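Local structure of AHL synthase (Burkholderia glumae, 3P2H) at residues A16-E29 / P36-D48. The protein probably makes N-acyl-homoserine lactone quorum-sensing signals from acyl-ACP and S-adenosyl-L-methionine, releasing methylthioadenosine. The protein carries 3 engineered substitutions. Sequence-based numbering, arbitrary orientation.
Sequences AAELGSYRYRVFVE and PSEDEKMERDQYD. Engineered in segment 36-48: M42 (natural residue Phe). With MTA (5'-deoxy-5'-methylthioadenosine), chain B; NOO (N-(3-oxocyclohex-1-en-1-yl)octanamide), chain C.
R23 on helix 13-30 grips E43 and D48 of the following loop in a salt-bridge network, a worked example of how an autoinducer synthase, built on the acetyltransferase-like fold, ties the loop that lines its methylthioadenosine pocket to a helix. Among the charged contacts, R23 meets E43 side-on: NE (2.8 Å) and NH2 (3.1 Å) both bind OE1, lying in the guanidinium plane. R23 holds D48 end-on, NH1 to OD1 at 2.7 Å and NH2 to OD2. R102 of strand 97-105 also pairs with E43, and D48 has further partners in R69 and Y54, so the acids probably balance the charge of the arginines gathered round them.

Apolar packing comes next. K41 crosses the Y24 ring at about a right angle, CB 3.7 Å from Y24 CD2, while V28 CB lies over the opposite face; engineered M42 bends back at chi2 (63°) to rest SD 3.6 Å from G20 CA.

Backbone groups add direct and solvent-mediated links: E43 N donates to G20 O, S37 N to Y24 OH, and a water bridges A17 O and K41 O.

The same D48 closes the type I turn D45-D48, whose residues D45 to Y47 face methylthioadenosine. D45 N donates to the anti lone pair of D48 OD2, and D45, paired through OD1 with R69 and through OD2 with R102, accepts from the ligand N6 at OD2, 2.8 Å away.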
loop_
_atom_site.group_PDB
_atom_site.type_symbol
_atom_site.label_atom_id
_atom_site.label_comp_id
_atom_site.label_asym_id
_atom_site.label_seq_id
_atom_site.Cartn_x
_atom_site.Cartn_y
_atom_site.Cartn_z
ATOM N N ALA A 16 -9.755 12.680 -5.508
ATOM C CA ALA A 16 -10.453 11.403 -5.499
ATOM C C ALA A 16 -10.639 10.904 -6.929
ATOM O O ALA A 16 -10.461 9.720 -7.210
ATOM C CB ALA A 16 -11.814 11.553 -4.802
ATOM N N ALA A 17 -10.985 11.813 -7.835
ATOM C CA ALA A 17 -11.187 11.451 -9.234
ATOM C C ALA A 17 -9.863 11.070 -9.898
ATOM O O ALA A 17 -9.770 10.062 -10.593
ATOM C CB ALA A 17 -11.835 12.607 -9.983
ATOM N N GLU A 18 -8.837 11.874 -9.663
ATOM C CA GLU A 18 -7.525 11.629 -10.245
ATOM C C GLU A 18 -6.903 10.319 -9.747
ATOM O O GLU A 18 -6.319 9.562 -10.527
ATOM C CB GLU A 18 -6.612 12.814 -9.932
ATOM C CG GLU A 18 -5.227 12.714 -10.518
ATOM C CD GLU A 18 -4.411 13.957 -10.256
ATOM O OE1 GLU A 18 -4.718 14.668 -9.274
ATOM O OE2 GLU A 18 -3.456 14.212 -11.023
ATOM N N LEU A 19 -7.023 10.056 -8.450
ATOM C CA LEU A 19 -6.482 8.831 -7.874
ATOM C C LEU A 19 -7.298 7.639 -8.350
ATOM O O LEU A 19 -6.748 6.582 -8.655
ATOM C CB LEU A 19 -6.529 8.880 -6.345
ATOM C CG LEU A 19 -6.236 7.544 -5.654
ATOM C CD1 LEU A 19 -4.796 7.131 -5.917
ATOM C CD2 LEU A 19 -6.487 7.676 -4.154
ATOM N N GLY A 20 -8.616 7.818 -8.394
ATOM C CA GLY A 20 -9.491 6.749 -8.833
ATOM C C GLY A 20 -9.190 6.321 -10.254
ATOM O O GLY A 20 -9.280 5.141 -10.585
ATOM N N SER A 21 -8.835 7.286 -11.095
ATOM C CA SER A 21 -8.518 7.017 -12.490
ATOM C C SER A 21 -7.187 6.287 -12.584
ATOM O O SER A 21 -7.039 5.345 -13.363
ATOM C CB SER A 21 -8.443 8.327 -13.281
ATOM O OG SER A 21 -8.150 8.085 -14.651
ATOM N N TYR A 22 -6.212 6.725 -11.792
ATOM C CA TYR A 22 -4.910 6.081 -11.814
ATOM C C TYR A 22 -5.043 4.646 -11.336
ATOM O O TYR A 22 -4.428 3.742 -11.892
ATOM C CB TYR A 22 -3.915 6.814 -10.925
ATOM C CG TYR A 22 -2.565 6.137 -10.894
ATOM C CD1 TYR A 22 -1.717 6.173 -12.004
ATOM C CD2 TYR A 22 -2.144 5.439 -9.768
ATOM C CE1 TYR A 22 -0.481 5.529 -11.983
ATOM C CE2 TYR A 22 -0.915 4.793 -9.739
ATOM C CZ TYR A 22 -0.089 4.842 -10.845
ATOM O OH TYR A 22 1.122 4.204 -10.808
ATOM N N ARG A 23 -5.848 4.433 -10.300
ATOM C CA ARG A 23 -6.039 3.084 -9.790
ATOM C C ARG A 23 -6.761 2.213 -10.812
ATOM O O ARG A 23 -6.449 1.032 -10.952
ATOM C CB ARG A 23 -6.793 3.117 -8.455
ATOM C CG ARG A 23 -5.865 3.393 -7.277
ATOM C CD ARG A 23 -6.605 3.616 -5.969
ATOM N NE ARG A 23 -7.531 2.541 -5.639
ATOM C CZ ARG A 23 -8.185 2.465 -4.487
ATOM N NH1 ARG A 23 -7.997 3.397 -3.563
ATOM N NH2 ARG A 23 -9.035 1.473 -4.263
ATOM N N TYR A 24 -7.715 2.794 -11.533
ATOM C CA TYR A 24 -8.436 2.037 -12.547
ATOM C C TYR A 24 -7.454 1.539 -13.605
ATOM O O TYR A 24 -7.464 0.371 -13.984
ATOM C CB TYR A 24 -9.491 2.898 -13.244
ATOM C CG TYR A 24 -10.229 2.136 -14.328
ATOM C CD1 TYR A 24 -11.304 1.304 -14.010
ATOM C CD2 TYR A 24 -9.811 2.192 -15.659
ATOM C CE1 TYR A 24 -11.943 0.540 -14.988
ATOM C CE2 TYR A 24 -10.442 1.429 -16.649
ATOM C CZ TYR A 24 -11.508 0.603 -16.302
ATOM O OH TYR A 24 -12.127 -0.176 -17.253
ATOM N N ARG A 25 -6.607 2.438 -14.083
ATOM C CA ARG A 25 -5.639 2.087 -15.110
ATOM C C ARG A 25 -4.644 1.011 -14.678
ATOM O O ARG A 25 -4.272 0.152 -15.471
ATOM C CB ARG A 25 -4.911 3.350 -15.574
ATOM C CG ARG A 25 -5.836 4.300 -16.343
ATOM C CD ARG A 25 -5.138 5.585 -16.747
ATOM N NE ARG A 25 -5.189 6.593 -15.694
ATOM C CZ ARG A 25 -4.189 7.426 -15.422
ATOM N NH1 ARG A 25 -3.070 7.357 -16.130
ATOM N NH2 ARG A 25 -4.303 8.325 -14.448
ATOM N N VAL A 26 -4.228 1.043 -13.420
ATOM C CA VAL A 26 -3.273 0.059 -12.926
ATOM C C VAL A 26 -3.900 -1.286 -12.550
ATOM O O VAL A 26 -3.531 -2.334 -13.087
ATOM C CB VAL A 26 -2.518 0.586 -11.684
ATOM C CG1 VAL A 26 -1.625 -0.516 -11.118
ATOM C CG2 VAL A 26 -1.685 1.801 -12.052
ATOM N N PHE A 27 -4.858 -1.252 -11.630
ATOM C CA PHE A 27 -5.485 -2.470 -11.151
ATOM C C PHE A 27 -6.506 -3.121 -12.062
ATOM O O PHE A 27 -6.670 -4.337 -12.028
ATOM C CB PHE A 27 -6.078 -2.201 -9.768
ATOM C CG PHE A 27 -5.060 -1.703 -8.792
ATOM C CD1 PHE A 27 -4.149 -2.580 -8.214
ATOM C CD2 PHE A 27 -4.940 -0.347 -8.530
ATOM C CE1 PHE A 27 -3.132 -2.106 -7.394
ATOM C CE2 PHE A 27 -3.920 0.133 -7.711
ATOM C CZ PHE A 27 -3.017 -0.747 -7.144
ATOM N N VAL A 28 -7.188 -2.332 -12.879
ATOM C CA VAL A 28 -8.170 -2.908 -13.782
ATOM C C VAL A 28 -7.611 -3.121 -15.188
ATOM O O VAL A 28 -7.704 -4.223 -15.733
ATOM C CB VAL A 28 -9.437 -2.039 -13.847
ATOM C CG1 VAL A 28 -10.408 -2.603 -14.881
ATOM C CG2 VAL A 28 -10.093 -1.997 -12.479
ATOM N N GLU A 29 -7.013 -2.090 -15.776
ATOM C CA GLU A 29 -6.467 -2.239 -17.126
ATOM C C GLU A 29 -5.155 -3.004 -17.177
ATOM O O GLU A 29 -4.990 -3.911 -17.987
ATOM C CB GLU A 29 -6.267 -0.877 -17.779
ATOM C CG GLU A 29 -7.523 -0.051 -17.825
ATOM C CD GLU A 29 -7.398 1.160 -18.708
ATOM O OE1 GLU A 29 -6.275 1.681 -18.881
ATOM O OE2 GLU A 29 -8.444 1.605 -19.225
ATOM N N PRO A 36 -13.707 -4.475 -18.091
ATOM C CA PRO A 36 -13.720 -3.057 -18.454
ATOM C C PRO A 36 -14.983 -2.408 -17.915
ATOM O O PRO A 36 -16.010 -3.069 -17.797
ATOM C CB PRO A 36 -13.699 -3.089 -19.983
ATOM C CG PRO A 36 -12.997 -4.385 -20.289
ATOM C CD PRO A 36 -13.612 -5.325 -19.290
ATOM N N SER A 37 -14.905 -1.127 -17.578
ATOM C CA SER A 37 -16.068 -0.407 -17.069
ATOM C C SER A 37 -16.529 0.594 -18.127
ATOM O O SER A 37 -15.969 0.664 -19.222
ATOM C CB SER A 37 -15.721 0.358 -15.786
ATOM O OG SER A 37 -14.903 1.487 -16.068
ATOM N N GLU A 38 -17.553 1.366 -17.791
ATOM C CA GLU A 38 -18.071 2.374 -18.702
ATOM C C GLU A 38 -18.003 3.711 -17.978
ATOM O O GLU A 38 -17.821 3.751 -16.759
ATOM C CB GLU A 38 -19.526 2.065 -19.073
ATOM C CG GLU A 38 -19.743 0.704 -19.735
ATOM C CD GLU A 38 -21.182 0.496 -20.172
ATOM O OE1 GLU A 38 -22.060 0.311 -19.301
ATOM O OE2 GLU A 38 -21.445 0.527 -21.391
ATOM N N ASP A 39 -18.134 4.801 -18.727
ATOM C CA ASP A 39 -18.116 6.134 -18.140
ATOM C C ASP A 39 -16.772 6.493 -17.515
ATOM O O ASP A 39 -15.721 6.195 -18.088
ATOM C CB ASP A 39 -19.235 6.240 -17.103
ATOM C CG ASP A 39 -20.589 5.885 -17.684
ATOM O OD1 ASP A 39 -21.268 4.985 -17.141
ATOM O OD2 ASP A 39 -20.971 6.507 -18.692
ATOM N N GLU A 40 -16.801 7.135 -16.348
ATOM C CA GLU A 40 -15.562 7.544 -15.681
ATOM C C GLU A 40 -14.723 6.364 -15.201
ATOM O O GLU A 40 -15.250 5.365 -14.699
ATOM C CB GLU A 40 -15.857 8.451 -14.474
ATOM C CG GLU A 40 -16.553 9.767 -14.788
ATOM C CD GLU A 40 -18.052 9.618 -14.988
ATOM O OE1 GLU A 40 -18.731 10.651 -15.175
ATOM O OE2 GLU A 40 -18.561 8.474 -14.962
ATOM N N LYS A 41 -13.408 6.483 -15.361
ATOM C CA LYS A 41 -12.499 5.438 -14.915
ATOM C C LYS A 41 -12.378 5.572 -13.402
ATOM O O LYS A 41 -11.868 6.572 -12.900
ATOM C CB LYS A 41 -11.126 5.605 -15.564
ATOM C CG LYS A 41 -11.132 5.429 -17.069
ATOM C CD LYS A 41 -9.733 5.618 -17.635
ATOM C CE LYS A 41 -9.719 5.392 -19.130
ATOM N NZ LYS A 41 -8.362 5.621 -19.697
ATOM N N MET A 42 -12.861 4.573 -12.679
ATOM C CA MET A 42 -12.810 4.612 -11.224
ATOM C C MET A 42 -12.653 3.232 -10.622
ATOM O O MET A 42 -13.407 2.316 -10.945
ATOM C CB MET A 42 -14.087 5.260 -10.682
ATOM C CG MET A 42 -14.275 5.152 -9.173
ATOM S SD MET A 42 -12.978 5.993 -8.230
ATOM C CE MET A 42 -13.392 7.727 -8.537
ATOM N N GLU A 43 -11.661 3.081 -9.755
ATOM C CA GLU A 43 -11.439 1.812 -9.080
ATOM C C GLU A 43 -11.413 2.102 -7.587
ATOM O O GLU A 43 -10.492 2.744 -7.099
ATOM C CB GLU A 43 -10.109 1.182 -9.514
ATOM C CG GLU A 43 -9.827 -0.200 -8.917
ATOM C CD GLU A 43 -9.494 -0.165 -7.425
ATOM O OE1 GLU A 43 -8.398 0.306 -7.061
ATOM O OE2 GLU A 43 -10.332 -0.609 -6.613
ATOM N N ARG A 44 -12.446 1.661 -6.878
ATOM C CA ARG A 44 -12.512 1.847 -5.431
ATOM C C ARG A 44 -13.338 0.724 -4.814
ATOM O O ARG A 44 -14.186 0.132 -5.483
ATOM C CB ARG A 44 -13.128 3.205 -5.074
ATOM C CG ARG A 44 -14.641 3.284 -5.182
ATOM C CD ARG A 44 -15.170 4.520 -4.453
ATOM N NE ARG A 44 -14.584 5.749 -4.980
ATOM C CZ ARG A 44 -14.980 6.978 -4.655
ATOM N NH1 ARG A 44 -15.975 7.160 -3.791
ATOM N NH2 ARG A 44 -14.384 8.034 -5.205
ATOM N N ASP A 45 -13.067 0.418 -3.550
ATOM C CA ASP A 45 -13.798 -0.629 -2.841
ATOM C C ASP A 45 -14.293 -0.126 -1.481
ATOM O O ASP A 45 -14.265 1.072 -1.209
ATOM C CB ASP A 45 -12.919 -1.873 -2.650
ATOM C CG ASP A 45 -11.667 -1.590 -1.841
ATOM O OD1 ASP A 45 -11.623 -0.563 -1.138
ATOM O OD2 ASP A 45 -10.733 -2.415 -1.898
ATOM N N GLN A 46 -14.737 -1.047 -0.631
ATOM C CA GLN A 46 -15.257 -0.684 0.686
ATOM C C GLN A 46 -14.198 -0.154 1.649
ATOM O O GLN A 46 -14.531 0.355 2.720
ATOM C CB GLN A 46 -15.951 -1.883 1.338
ATOM C CG GLN A 46 -15.009 -3.006 1.767
ATOM C CD GLN A 46 -14.895 -4.105 0.731
ATOM O OE1 GLN A 46 -14.576 -3.849 -0.426
ATOM N NE2 GLN A 46 -15.155 -5.347 1.146
ATOM N N TYR A 47 -12.929 -0.269 1.274
ATOM C CA TYR A 47 -11.854 0.198 2.139
ATOM C C TYR A 47 -11.422 1.636 1.876
ATOM O O TYR A 47 -10.515 2.152 2.528
ATOM C CB TYR A 47 -10.682 -0.770 2.042
ATOM C CG TYR A 47 -11.118 -2.149 2.463
ATOM C CD1 TYR A 47 -11.466 -2.404 3.787
ATOM C CD2 TYR A 47 -11.297 -3.161 1.528
ATOM C CE1 TYR A 47 -11.996 -3.633 4.167
ATOM C CE2 TYR A 47 -11.825 -4.391 1.895
ATOM C CZ TYR A 47 -12.179 -4.617 3.217
ATOM O OH TYR A 47 -12.763 -5.803 3.585
ATOM N N ASP A 48 -12.087 2.279 0.922
ATOM C CA ASP A 48 -11.804 3.672 0.607
ATOM C C ASP A 48 -12.831 4.479 1.397
ATOM O O ASP A 48 -13.969 4.633 0.969
ATOM C CB ASP A 48 -11.947 3.906 -0.896
ATOM C CG ASP A 48 -10.845 3.234 -1.686
ATOM O OD1 ASP A 48 -9.668 3.550 -1.427
ATOM O OD2 ASP A 48 -11.149 2.389 -2.551
HETATM C CS MTA B . -4.605 -7.960 -3.519
HETATM S "S5'" MTA B . -4.461 -9.561 -4.366
HETATM C "C5'" MTA B . -5.361 -9.220 -5.910
HETATM C "C4'" MTA B . -6.809 -9.712 -5.857
HETATM O "O4'" MTA B . -7.483 -8.987 -4.791
HETATM C "C2'" MTA B . -8.588 -8.342 -6.748
HETATM O "O2'" MTA B . -9.758 -8.314 -7.571
HETATM C "C3'" MTA B . -7.495 -9.379 -7.189
HETATM O "O3'" MTA B . -8.133 -10.557 -7.696
HETATM C "C1'" MTA B . -8.826 -8.726 -5.277
HETATM N N9 MTA B . -9.401 -7.616 -4.489
HETATM C C8 MTA B . -8.853 -6.374 -4.273
HETATM N N7 MTA B . -9.626 -5.643 -3.530
HETATM C C5 MTA B . -10.733 -6.364 -3.211
HETATM C C6 MTA B . -11.918 -6.119 -2.440
HETATM N N6 MTA B . -12.101 -4.895 -1.821
HETATM N N1 MTA B . -12.857 -7.114 -2.328
HETATM C C2 MTA B . -12.698 -8.330 -2.929
HETATM N N3 MTA B . -11.574 -8.573 -3.666
HETATM C C4 MTA B . -10.595 -7.652 -3.832
HETATM C C1 NOO C . 2.354 -4.415 -8.145
HETATM O O1 NOO C . 3.324 -5.015 -8.596
HETATM C C2 NOO C . 1.961 -4.486 -6.675
HETATM C C3 NOO C . 0.631 -4.370 -6.251
HETATM C C4 NOO C . -0.415 -3.947 -7.304
HETATM C C5 NOO C . 0.146 -3.027 -8.460
HETATM C C6 NOO C . 1.458 -3.571 -9.105
HETATM N N7 NOO C . 0.148 -4.627 -4.898
HETATM C C8 NOO C . -0.742 -3.972 -4.008
HETATM O O8 NOO C . -1.884 -3.625 -4.294
HETATM C C9 NOO C . -0.287 -3.656 -2.566
HETATM C C10 NOO C . 1.006 -4.298 -1.998
HETATM C C11 NOO C . 0.882 -4.442 -0.457
HETATM C C12 NOO C . 2.202 -4.144 0.276
HETATM C C13 NOO C . 2.070 -4.420 1.790
HETATM C C14 NOO C . 3.405 -4.889 2.398
HETATM C C15 NOO C . 3.342 -4.938 3.928
HETATM O O HOH W 1 -12.168 9.055 -11.943
#